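Local coordinates for putative uncharacterized protein (PDB 4GNX) that probably serves as the large subunit of replication protein A, binding single-stranded DNA through a series of OB-fold domains, at residues Leu67-Asn71 with His72-Ile76; Asn327-Glu331 with Lys332-Ser336; Gly361-Glu364 with Asp365-Leu369. All blocks are in the same frame, centred on the assembly; numbering follows the deposited sequence.

Contact 1. Residues Leu67-Asn71 with His72-Ile76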
ATOM      1  N   LEU C  67       7.822  36.910   3.890  1.00 69.82           N
ATOM      2  CA  LEU C  67       6.558  37.635   3.848  1.00 70.34           C
ATOM      3  C   LEU C  67       5.325  36.860   4.321  1.00 67.70           C
ATOM      4  O   LEU C  67       4.366  37.457   4.801  1.00 68.90           O
ATOM      5  CB  LEU C  67       6.333  38.159   2.423  1.00 69.81           C
ATOM      6  CG  LEU C  67       5.136  39.041   2.067  1.00 70.28           C
ATOM      7  CD1 LEU C  67       5.013  40.245   2.995  1.00 75.45           C
ATOM      8  CD2 LEU C  67       5.262  39.490   0.623  1.00 69.67           C
ATOM      9  N   LEU C  68       5.335  35.541   4.178  1.00 65.03           N
ATOM     10  CA  LEU C  68       4.130  34.761   4.467  1.00 62.86           C
ATOM     11  C   LEU C  68       4.257  34.001   5.779  1.00 63.53           C
ATOM     12  O   LEU C  68       5.208  33.247   5.973  1.00 63.04           O
ATOM     13  CB  LEU C  68       3.821  33.798   3.317  1.00 59.43           C
ATOM     14  CG  LEU C  68       3.426  34.352   1.945  1.00 58.94           C
ATOM     15  CD1 LEU C  68       3.606  33.272   0.887  1.00 55.87           C
ATOM     16  CD2 LEU C  68       1.995  34.871   1.948  1.00 59.33           C
ATOM     17  N   GLN C  69       3.298  34.199   6.676  1.00 65.60           N
ATOM     18  CA  GLN C  69       3.380  33.615   8.012  1.00 68.72           C
ATOM     19  C   GLN C  69       2.089  32.904   8.375  1.00 67.48           C
ATOM     20  O   GLN C  69       1.004  33.421   8.108  1.00 68.28           O
ATOM     21  CB  GLN C  69       3.721  34.695   9.044  1.00 74.53           C
ATOM     22  CG  GLN C  69       5.130  35.244   8.912  1.00 78.07           C
ATOM     23  CD  GLN C  69       5.380  36.432   9.824  1.00 89.35           C
ATOM     24  OE1 GLN C  69       4.551  36.767  10.685  1.00 94.68           O
ATOM     25  NE2 GLN C  69       6.534  37.082   9.647  1.00 92.85           N
ATOM     26  N   GLU C  70       2.205  31.725   8.987  1.00 66.50           N
ATOM     27  CA  GLU C  70       1.024  30.898   9.272  1.00 65.91           C
ATOM     28  C   GLU C  70      -0.089  31.585  10.061  1.00 67.08           C
ATOM     29  O   GLU C  70       0.156  32.374  10.960  1.00 70.70           O
ATOM     30  CB  GLU C  70       1.361  29.511   9.861  1.00 68.11           C
ATOM     31  CG  GLU C  70       2.822  29.223  10.189  1.00 72.33           C
ATOM     32  CD  GLU C  70       3.149  27.729  10.144  1.00 73.20           C
ATOM     33  OE1 GLU C  70       2.980  27.104   9.071  1.00 70.38           O
ATOM     34  OE2 GLU C  70       3.580  27.173  11.183  1.00 77.61           O
ATOM     35  N   ASN C  71      -1.315  31.294   9.650  1.00 64.56           N
ATOM     36  CA  ASN C  71      -2.522  31.772  10.282  1.00 67.34           C
ATOM     37  C   ASN C  71      -2.832  33.235   9.976  1.00 69.66           C
ATOM     38  O   ASN C  71      -3.896  33.743  10.347  1.00 72.59           O
ATOM     39  CB  ASN C  71      -2.487  31.498  11.783  1.00 71.24           C
ATOM     40  CG  ASN C  71      -3.867  31.390  12.378  1.00 73.87           C
ATOM     41  OD1 ASN C  71      -4.790  30.862  11.747  1.00 71.96           O
ATOM     42  ND2 ASN C  71      -4.024  31.896  13.592  1.00 78.61           N
ATOM     43  N   HIS C  72      -1.906  33.898   9.286  1.00 68.53           N
ATOM     44  CA  HIS C  72      -2.128  35.253   8.783  1.00 70.54           C
ATOM     45  C   HIS C  72      -2.813  35.201   7.439  1.00 67.04           C
ATOM     46  O   HIS C  72      -2.743  34.183   6.753  1.00 62.23           O
ATOM     47  CB  HIS C  72      -0.810  36.013   8.689  1.00 71.92           C
ATOM     48  CG  HIS C  72      -0.187  36.329  10.029  1.00 75.96           C
ATOM     49  ND1 HIS C  72      -0.209  37.562  10.561  1.00 81.21           N
ATOM     50  CD2 HIS C  72       0.490  35.521  10.938  1.00 76.33           C
ATOM     51  CE1 HIS C  72       0.421  37.550  11.750  1.00 84.80           C
ATOM     52  NE2 HIS C  72       0.849  36.300  11.980  1.00 81.61           N
ATOM     53  N   VAL C  73      -3.468  36.300   7.061  1.00 69.91           N
ATOM     54  CA  VAL C  73      -4.369  36.363   5.895  1.00 68.38           C
ATOM     55  C   VAL C  73      -3.837  37.315   4.830  1.00 68.69           C
ATOM     56  O   VAL C  73      -3.449  38.439   5.142  1.00 73.25           O
ATOM     57  CB  VAL C  73      -5.777  36.842   6.310  1.00 72.16           C
ATOM     58  CG1 VAL C  73      -6.634  37.167   5.094  1.00 71.09           C
ATOM     59  CG2 VAL C  73      -6.458  35.808   7.194  1.00 72.54           C
ATOM     60  N   TYR C  74      -3.845  36.880   3.574  1.00 64.68           N
ATOM     61  CA  TYR C  74      -3.203  37.658   2.522  1.00 64.82           C
ATOM     62  C   TYR C  74      -4.021  37.829   1.246  1.00 64.61           C
ATOM     63  O   TYR C  74      -4.872  36.999   0.909  1.00 62.56           O
ATOM     64  CB  TYR C  74      -1.863  37.028   2.159  1.00 61.39           C
ATOM     65  CG  TYR C  74      -0.892  36.879   3.307  1.00 62.08           C
ATOM     66  CD1 TYR C  74      -0.978  35.797   4.185  1.00 60.26           C
ATOM     67  CD2 TYR C  74       0.135  37.804   3.500  1.00 64.92           C
ATOM     68  CE1 TYR C  74      -0.079  35.650   5.229  1.00 61.61           C
ATOM     69  CE2 TYR C  74       1.041  37.659   4.539  1.00 66.13           C
ATOM     70  CZ  TYR C  74       0.928  36.581   5.401  1.00 64.34           C
ATOM     71  OH  TYR C  74       1.817  36.429   6.436  1.00 66.12           O
ATOM     72  N   LEU C  75      -3.742  38.931   0.558  1.00 67.36           N
ATOM     73  CA  LEU C  75      -4.197  39.184  -0.797  1.00 66.70           C
ATOM     74  C   LEU C  75      -3.078  38.719  -1.695  1.00 65.05           C
ATOM     75  O   LEU C  75      -1.982  39.294  -1.679  1.00 66.47           O
ATOM     76  CB  LEU C  75      -4.391  40.681  -1.036  1.00 71.99           C
ATOM     77  CG  LEU C  75      -5.723  41.336  -0.683  1.00 75.52           C
ATOM     78  CD1 LEU C  75      -5.486  42.750  -0.170  1.00 81.97           C
ATOM     79  CD2 LEU C  75      -6.647  41.336  -1.889  1.00 74.49           C
ATOM     80  N   ILE C  76      -3.359  37.676  -2.472  1.00 62.26           N
ATOM     81  CA  ILE C  76      -2.395  37.135  -3.414  1.00 59.58           C
ATOM     82  C   ILE C  76      -2.942  37.305  -4.827  1.00 60.14           C
ATOM     83  O   ILE C  76      -4.147  37.142  -5.072  1.00 58.51           O
ATOM     84  CB  ILE C  76      -2.096  35.661  -3.111  1.00 56.07           C
ATOM     85  CG1 ILE C  76      -1.612  35.507  -1.670  1.00 56.19           C
ATOM     86  CG2 ILE C  76      -1.063  35.106  -4.086  1.00 54.62           C
ATOM     87  CD1 ILE C  76      -1.867  34.127  -1.101  1.00 53.58           C
TER
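The amide of Gln69 donates a hydrogen bond to the phenol oxygen of Tyr74, with N and OH 2.7 Å apart and an N-H...O angle of 145°. A second bond closes a type II beta turn from Gln69 to His72, His72 N lying 3.2 Å from Gln69 O. Asn71 takes the left-handed position of this turn, with phi at 76°, a conformation asparagine adopts readily.

Aromatic packing follows from the same tyrosine. With CG anti to its own carbonyl carbon (chi1 -57°), the Tyr74 ring swings back over the preceding loop, and Leu68 CD2 sits almost exactly above its centre, 3.6 Å from the centroid, in a CH-pi contact. In the OB fold this is the passage from the helix that follows the third strand, here 59-64, into the fourth, 73-77. Ile105 of the adjoining strand 104-107 touches both Leu68 and Tyr74.

Nearer the surface, Gln69 and His72 run alongside each other, with amide and imidazole nearly perpendicular. Gln69 CB approaches His72 CD2 at 3.8 Å, and the amide oxygen OE1 stands over one face of the ring. Glu70 O lies at the edge of the imidazole, 3.2 Å from His72 CD2, while His72 ND1 is hydrogen-bonded to Glu107, which probably helps to hold the ring's rotation.

Contact 2. Residues Asn327-Glu331 with Lys332-Ser336. With ZN (zinc ion), chain I.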
ATOM      1  N   ASN C 327      17.336 -44.860  19.355  1.00 53.73           N
ATOM      2  CA  ASN C 327      16.345 -43.954  19.874  1.00 52.45           C
ATOM      3  C   ASN C 327      16.761 -42.537  19.581  1.00 49.77           C
ATOM      4  O   ASN C 327      17.919 -42.290  19.270  1.00 49.96           O
ATOM      5  CB  ASN C 327      16.183 -44.183  21.370  1.00 56.12           C
ATOM      6  CG  ASN C 327      15.452 -45.471  21.668  1.00 58.54           C
ATOM      7  OD1 ASN C 327      14.483 -45.804  20.968  1.00 57.45           O
ATOM      8  ND2 ASN C 327      15.910 -46.216  22.695  1.00 60.98           N
ATOM      9  N   TRP C 328      15.816 -41.612  19.669  1.00 48.31           N
ATOM     10  CA  TRP C 328      16.126 -40.204  19.472  1.00 47.75           C
ATOM     11  C   TRP C 328      16.555 -39.534  20.750  1.00 51.02           C
ATOM     12  O   TRP C 328      15.745 -39.388  21.670  1.00 52.50           O
ATOM     13  CB  TRP C 328      14.944 -39.494  18.832  1.00 45.30           C
ATOM     14  CG  TRP C 328      14.740 -39.977  17.423  1.00 43.07           C
ATOM     15  CD1 TRP C 328      13.906 -40.995  16.984  1.00 43.36           C
ATOM     16  CD2 TRP C 328      15.423 -39.506  16.227  1.00 41.31           C
ATOM     17  NE1 TRP C 328      14.008 -41.162  15.636  1.00 41.55           N
ATOM     18  CE2 TRP C 328      14.901 -40.301  15.121  1.00 40.82           C
ATOM     19  CE3 TRP C 328      16.358 -38.516  15.966  1.00 41.02           C
ATOM     20  CZ2 TRP C 328      15.319 -40.105  13.817  1.00 40.20           C
ATOM     21  CZ3 TRP C 328      16.770 -38.331  14.649  1.00 40.21           C
ATOM     22  CH2 TRP C 328      16.258 -39.109  13.602  1.00 39.73           C
ATOM     23  N   ARG C 329      17.831 -39.125  20.813  1.00 52.18           N
ATOM     24  CA  ARG C 329      18.384 -38.463  22.005  1.00 56.07           C
ATOM     25  C   ARG C 329      18.454 -36.916  21.950  1.00 56.54           C
ATOM     26  O   ARG C 329      18.973 -36.343  20.977  1.00 53.88           O
ATOM     27  CB  ARG C 329      19.754 -39.055  22.391  1.00 58.56           C
ATOM     28  CG  ARG C 329      20.399 -38.347  23.579  1.00 62.22           C
ATOM     29  CD  ARG C 329      21.373 -39.210  24.366  1.00 67.25           C
ATOM     30  NE  ARG C 329      21.549 -38.693  25.736  1.00 72.89           N
ATOM     31  CZ  ARG C 329      22.473 -37.801  26.109  1.00 76.18           C
ATOM     32  NH1 ARG C 329      23.344 -37.311  25.232  1.00 75.54           N
ATOM     33  NH2 ARG C 329      22.531 -37.394  27.368  1.00 80.99           N
ATOM     34  N   CYS C 330      17.942 -36.269  23.010  1.00 59.43           N
ATOM     35  CA  CYS C 330      18.148 -34.836  23.260  1.00 61.87           C
ATOM     36  C   CYS C 330      19.323 -34.626  24.205  1.00 67.45           C
ATOM     37  O   CYS C 330      19.468 -35.358  25.185  1.00 71.32           O
ATOM     38  CB  CYS C 330      16.896 -34.183  23.872  1.00 63.54           C
ATOM     39  SG  CYS C 330      17.069 -32.392  24.136  1.00 65.26           S
ATOM     40  N   GLU C 331      20.150 -33.622  23.922  1.00 69.59           N
ATOM     41  CA  GLU C 331      21.274 -33.282  24.809  1.00 75.90           C
ATOM     42  C   GLU C 331      20.798 -32.526  26.050  1.00 80.00           C
ATOM     43  O   GLU C 331      20.964 -33.005  27.171  1.00 82.72           O
ATOM     44  CB  GLU C 331      22.356 -32.462  24.079  1.00 76.84           C
ATOM     45  CG  GLU C 331      23.153 -33.203  23.016  1.00 74.79           C
ATOM     46  CD  GLU C 331      23.572 -34.588  23.460  1.00 76.35           C
ATOM     47  OE1 GLU C 331      22.744 -35.520  23.372  1.00 73.35           O
ATOM     48  OE2 GLU C 331      24.732 -34.746  23.889  1.00 81.87           O
ATOM     49  N   LYS C 332      20.204 -31.352  25.817  1.00 80.87           N
ATOM     50  CA  LYS C 332      19.738 -30.442  26.868  1.00 86.93           C
ATOM     51  C   LYS C 332      18.938 -31.170  27.935  1.00 91.95           C
ATOM     52  O   LYS C 332      19.251 -31.070  29.139  1.00 98.99           O
ATOM     53  CB  LYS C 332      18.872 -29.313  26.279  1.00 84.44           C
ATOM     54  CG  LYS C 332      18.369 -28.292  27.302  1.00 89.10           C
ATOM     55  CD  LYS C 332      16.852 -28.148  27.247  1.00 88.02           C
ATOM     56  CE  LYS C 332      16.364 -26.854  27.884  1.00 91.57           C
ATOM     57  NZ  LYS C 332      16.617 -25.659  27.030  1.00 89.31           N
ATOM     58  N   CYS C 333      17.897 -31.880  27.502  1.00 89.01           N
ATOM     59  CA  CYS C 333      17.056 -32.579  28.460  1.00 93.85           C
ATOM     60  C   CYS C 333      17.519 -34.022  28.718  1.00 95.34           C
ATOM     61  O   CYS C 333      16.901 -34.748  29.502  1.00 99.34           O
ATOM     62  CB  CYS C 333      15.553 -32.421  28.162  1.00 91.71           C
ATOM     63  SG  CYS C 333      14.955 -33.036  26.588  1.00 86.82           S
ATOM     64  N   ASP C 334      18.636 -34.404  28.091  1.00 92.19           N
ATOM     65  CA  ASP C 334      19.382 -35.613  28.464  1.00 91.05           C
ATOM     66  C   ASP C 334      18.443 -36.817  28.625  1.00 88.92           C
ATOM     67  O   ASP C 334      18.169 -37.263  29.735  1.00 93.41           O
ATOM     68  CB  ASP C 334      20.203 -35.340  29.734  1.00 97.30           C
ATOM     69  CG  ASP C 334      21.109 -36.505  30.136  1.00101.33           C
ATOM     70  OD1 ASP C 334      21.109 -37.559  29.461  1.00 96.83           O
ATOM     71  OD2 ASP C 334      21.825 -36.365  31.156  1.00109.35           O
ATOM     72  N   ARG C 335      17.949 -37.321  27.495  1.00 81.65           N
ATOM     73  CA  ARG C 335      16.959 -38.398  27.463  1.00 78.85           C
ATOM     74  C   ARG C 335      16.709 -38.830  26.014  1.00 70.66           C
ATOM     75  O   ARG C 335      17.315 -38.283  25.089  1.00 65.86           O
ATOM     76  CB  ARG C 335      15.650 -37.938  28.110  1.00 81.73           C
ATOM     77  CG  ARG C 335      14.736 -39.072  28.512  1.00 84.40           C
ATOM     78  CD  ARG C 335      13.292 -38.619  28.616  1.00 86.46           C
ATOM     79  NE  ARG C 335      12.502 -39.744  29.094  1.00 90.64           N
ATOM     80  CZ  ARG C 335      11.676 -40.462  28.344  1.00 88.44           C
ATOM     81  NH1 ARG C 335      11.489 -40.153  27.070  1.00 82.04           N
ATOM     82  NH2 ARG C 335      11.019 -41.484  28.883  1.00 93.16           N
ATOM     83  N   SER C 336      15.821 -39.810  25.835  1.00 69.10           N
ATOM     84  CA  SER C 336      15.512 -40.386  24.532  1.00 64.77           C
ATOM     85  C   SER C 336      14.049 -40.777  24.393  1.00 66.24           C
ATOM     86  O   SER C 336      13.423 -41.213  25.353  1.00 70.19           O
ATOM     87  CB  SER C 336      16.393 -41.603  24.229  1.00 63.58           C
ATOM     88  OG  SER C 336      17.746 -41.228  24.046  1.00 63.22           O
TER
HETATM   89 ZN    ZN I 701      15.103 -31.380  24.932  1.00 72.48          ZN
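Cys330 and Cys333 meet through a zinc ion, which each binds by SG at 2.4 Å. The turn between them is drawn in around the Cys330 sulfur, which also accepts a nearly straight bond from the amide of Cys333, N to SG 3.5 Å and 172° at the hydrogen. The two sulfurs reach the metal with different torsions: SG of Cys330 is anti to its backbone N, whereas that of Cys333 stands between N and the carbonyl carbon (chi1 61°).

Behind the metal the strands pair closely. Cys330 N donates to Arg335 O at 3.0 Å, and Arg335 N returns a weak bond to Cys330 O. Asp334 and Arg335 both face Cys330, a G1 beta bulge at the end of the type I turn from Glu331 to Asp334. Ser336 OG passes Arg329 CB at 3.4 Å and is hydrogen-bonded to Asp323.

The solvent side, by contrast, is held by charge. Arg329 extends alongside Asp334 and its NH2 meets Asp334 OD1 at 2.5 Å; the oxygen lies in the guanidinium plane, but the arginine comes from above the carboxylate, the two planes being 86° apart. Arg329 NH1 reaches Glu331 OE1 at 2.7 Å, so one guanidinium bridges two acids and probably eases their mutual repulsion.

With Cys311 and Cys316 as the remaining ligands, this hairpin supplies half of a four-cysteine zinc site, consistent with the zinc ribbon of RPA70 relatives.

Contact 3. Residues Gly361-Glu364 with Asp365-Leu369. With nucleotides of chain G.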
ATOM      1  N   GLY C 361      11.548 -19.167   8.108  1.00 46.55           N
ATOM      2  CA  GLY C 361      10.379 -19.273   8.961  1.00 49.48           C
ATOM      3  C   GLY C 361      10.446 -20.470   9.899  1.00 53.81           C
ATOM      4  O   GLY C 361      11.066 -21.499   9.598  1.00 53.92           O
ATOM      5  N   PHE C 362       9.785 -20.337  11.042  1.00 56.95           N
ATOM      6  CA  PHE C 362       9.774 -21.381  12.031  1.00 59.91           C
ATOM      7  C   PHE C 362       8.388 -21.977  12.195  1.00 60.78           C
ATOM      8  O   PHE C 362       7.445 -21.564  11.522  1.00 58.08           O
ATOM      9  CB  PHE C 362      10.340 -20.854  13.344  1.00 64.14           C
ATOM     10  CG  PHE C 362      11.774 -20.428  13.237  1.00 67.66           C
ATOM     11  CD1 PHE C 362      12.114 -19.081  13.128  1.00 68.95           C
ATOM     12  CD2 PHE C 362      12.793 -21.378  13.211  1.00 71.73           C
ATOM     13  CE1 PHE C 362      13.443 -18.688  13.018  1.00 69.80           C
ATOM     14  CE2 PHE C 362      14.126 -20.992  13.102  1.00 74.12           C
ATOM     15  CZ  PHE C 362      14.449 -19.645  13.003  1.00 72.79           C
ATOM     16  N   ASN C 363       8.285 -22.939  13.112  1.00 64.98           N
ATOM     17  CA  ASN C 363       7.133 -23.835  13.221  1.00 65.78           C
ATOM     18  C   ASN C 363       5.743 -23.193  13.067  1.00 66.40           C
ATOM     19  O   ASN C 363       4.916 -23.684  12.300  1.00 64.79           O
ATOM     20  CB  ASN C 363       7.230 -24.671  14.504  1.00 67.19           C
ATOM     21  CG  ASN C 363       6.329 -25.896  14.478  1.00 68.25           C
ATOM     22  OD1 ASN C 363       5.409 -26.011  15.287  1.00 71.77           O
ATOM     23  ND2 ASN C 363       6.577 -26.808  13.540  1.00 65.81           N
ATOM     24  N   GLU C 364       5.496 -22.094  13.772  1.00 69.34           N
ATOM     25  CA  GLU C 364       4.179 -21.461  13.747  1.00 72.14           C
ATOM     26  C   GLU C 364       3.865 -20.918  12.359  1.00 70.10           C
ATOM     27  O   GLU C 364       2.918 -21.365  11.704  1.00 72.02           O
ATOM     28  CB  GLU C 364       4.078 -20.339  14.789  1.00 76.65           C
ATOM     29  CG  GLU C 364       4.289 -20.770  16.238  1.00 82.05           C
ATOM     30  CD  GLU C 364       5.757 -20.781  16.670  1.00 86.09           C
ATOM     31  OE1 GLU C 364       6.666 -20.743  15.788  1.00 84.60           O
ATOM     32  OE2 GLU C 364       6.005 -20.838  17.906  1.00 88.70           O
ATOM     33  N   ASP C 365       4.684 -19.974  11.906  1.00 68.25           N
ATOM     34  CA  ASP C 365       4.462 -19.270  10.637  1.00 65.64           C
ATOM     35  C   ASP C 365       4.622 -20.148   9.395  1.00 59.52           C
ATOM     36  O   ASP C 365       3.933 -19.953   8.388  1.00 59.17           O
ATOM     37  CB  ASP C 365       5.366 -18.028  10.557  1.00 70.36           C
ATOM     38  CG  ASP C 365       4.932 -16.918  11.538  1.00 78.50           C
ATOM     39  OD1 ASP C 365       3.849 -16.315  11.342  1.00 79.76           O
ATOM     40  OD2 ASP C 365       5.672 -16.649  12.511  1.00 82.81           O
ATOM     41  N   ALA C 366       5.518 -21.125   9.464  1.00 54.94           N
ATOM     42  CA  ALA C 366       5.686 -22.036   8.345  1.00 50.91           C
ATOM     43  C   ALA C 366       4.505 -22.984   8.173  1.00 49.58           C
ATOM     44  O   ALA C 366       4.255 -23.463   7.065  1.00 47.29           O
ATOM     45  CB  ALA C 366       6.994 -22.800   8.460  1.00 51.02           C
ATOM     46  N   THR C 367       3.765 -23.226   9.259  1.00 50.99           N
ATOM     47  CA  THR C 367       2.605 -24.120   9.212  1.00 52.99           C
ATOM     48  C   THR C 367       1.481 -23.570   8.347  1.00 52.97           C
ATOM     49  O   THR C 367       0.910 -24.295   7.536  1.00 52.29           O
ATOM     50  CB  THR C 367       2.070 -24.483  10.612  1.00 55.03           C
ATOM     51  OG1 THR C 367       3.064 -25.222  11.323  1.00 56.13           O
ATOM     52  CG2 THR C 367       0.828 -25.343  10.505  1.00 55.79           C
ATOM     53  N   GLN C 368       1.170 -22.291   8.514  1.00 54.80           N
ATOM     54  CA  GLN C 368       0.167 -21.657   7.672  1.00 57.31           C
ATOM     55  C   GLN C 368       0.675 -21.465   6.253  1.00 53.25           C
ATOM     56  O   GLN C 368      -0.104 -21.415   5.307  1.00 54.57           O
ATOM     57  CB  GLN C 368      -0.285 -20.324   8.253  1.00 63.25           C
ATOM     58  CG  GLN C 368       0.856 -19.374   8.567  1.00 69.10           C
ATOM     59  CD  GLN C 368       0.417 -17.923   8.598  1.00 76.81           C
ATOM     60  OE1 GLN C 368      -0.395 -17.479   7.767  1.00 82.23           O
ATOM     61  NE2 GLN C 368       0.960 -17.164   9.556  1.00 78.07           N
ATOM     62  N   LEU C 369       1.981 -21.362   6.093  1.00 49.64           N
ATOM     63  CA  LEU C 369       2.505 -21.246   4.755  1.00 48.35           C
ATOM     64  C   LEU C 369       2.347 -22.535   3.960  1.00 49.13           C
ATOM     65  O   LEU C 369       2.398 -22.516   2.741  1.00 49.09           O
ATOM     66  CB  LEU C 369       3.952 -20.765   4.775  1.00 46.84           C
ATOM     67  CG  LEU C 369       4.066 -19.293   4.361  1.00 45.38           C
ATOM     68  CD1 LEU C 369       3.421 -18.330   5.355  1.00 46.31           C
ATOM     69  CD2 LEU C 369       5.511 -18.906   4.147  1.00 44.79           C
TER
ATOM     70  P    DT G  13      15.525 -24.281  21.505  1.00137.53           P
ATOM     71  OP1  DT G  13      15.032 -25.672  21.388  1.00125.94           O
ATOM     72  OP2  DT G  13      16.499 -23.956  22.581  1.00131.58           O
ATOM     73  O5'  DT G  13      16.131 -23.828  20.099  1.00126.33           O
ATOM     74  C5'  DT G  13      16.799 -24.751  19.210  1.00109.29           C
ATOM     75  C4'  DT G  13      15.999 -24.949  17.940  1.00101.87           C
ATOM     76  O4'  DT G  13      14.794 -24.166  17.981  1.00105.56           O
ATOM     77  C3'  DT G  13      16.694 -24.522  16.653  1.00 96.59           C
ATOM     78  O3'  DT G  13      17.305 -25.656  16.051  1.00 90.15           O
ATOM     79  C2'  DT G  13      15.546 -24.134  15.734  1.00 96.67           C
ATOM     80  C1'  DT G  13      14.347 -23.931  16.652  1.00101.18           C
ATOM     81  N1   DT G  13      13.797 -22.573  16.602  1.00105.36           N
ATOM     82  C2   DT G  13      12.429 -22.403  16.592  1.00105.48           C
ATOM     83  O2   DT G  13      11.640 -23.336  16.598  1.00 99.85           O
ATOM     84  N3   DT G  13      12.016 -21.093  16.566  1.00109.38           N
ATOM     85  C4   DT G  13      12.817 -19.964  16.554  1.00114.09           C
ATOM     86  O4   DT G  13      12.300 -18.849  16.528  1.00118.33           O
ATOM     87  C5   DT G  13      14.243 -20.219  16.568  1.00110.57           C
ATOM     88  C7   DT G  13      15.191 -19.062  16.557  1.00110.45           C
ATOM     89  C6   DT G  13      14.654 -21.493  16.595  1.00104.82           C
TER
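Asn363 O is gripped twice by Thr367. The hydroxyl OG1 donates to it at 2.6 Å, coming nearly along the C=O axis, and the amide N of the same residue adds a weak bond at 3.3 Å. The threonine can do this because OG1 is anti to its own carbonyl carbon (chi1 -64°), which folds the hydroxyl back against the preceding helical turn, so that it shares this carbonyl with the backbone amide. Thr367 N is itself shared, for it also bonds to Glu364 O at 3.2 Å, approaching from well above that carbonyl plane.

The first regular helical bond runs from Ala366 N to Phe362 O, 2.9 Å long and close to straight at 166°. Phe362 occupies the N-cap position, and the Ala366 methyl rests near the same oxygen, Ala366 CB to Phe362 O 3.3 Å. The phenylalanine side chain leaves in the other direction and serves the DNA: one ring face lies flat against the thymine of DT13 of chain G, with C4 of the base 3.4 Å above the ring plane and over its centre. The residue that caps the helix thus also provides a platform for a base.

The end of strand 355-362, an edge of the five-stranded antiparallel sheet, leads into helix 363-370. Ala366 and Thr367 pack on Tyr344 of the neighbouring strand 341-352, while Asp365 and Gln368 hydrogen-bond the backbone of Ala424 in strand 414-426, so the start of the helix lies between strand 341-352, next to one edge of the sheet in this chain, and strand 414-426 at the other edge.

Contacts 2 and 3 belong to the C-terminal RPA domain, their centres about 25 Å apart, whereas contact 1 lies in the first OB-fold domain, with its centre about 58 Å from that of contact 3 and on the opposite side of the chain's centre. Contacts 1 and 3 are both partly buried, contact 1 where a loop enters a strand and contact 3 where a strand gives way to a helix. Contact 2 is a surface hairpin, where metal coordination and salt bridges add to backbone pairing, against the leucine-tyrosine packing of contact 1 and the helix-start bonds of contact 3. Contact 3 alone lays a side chain directly on a DNA base.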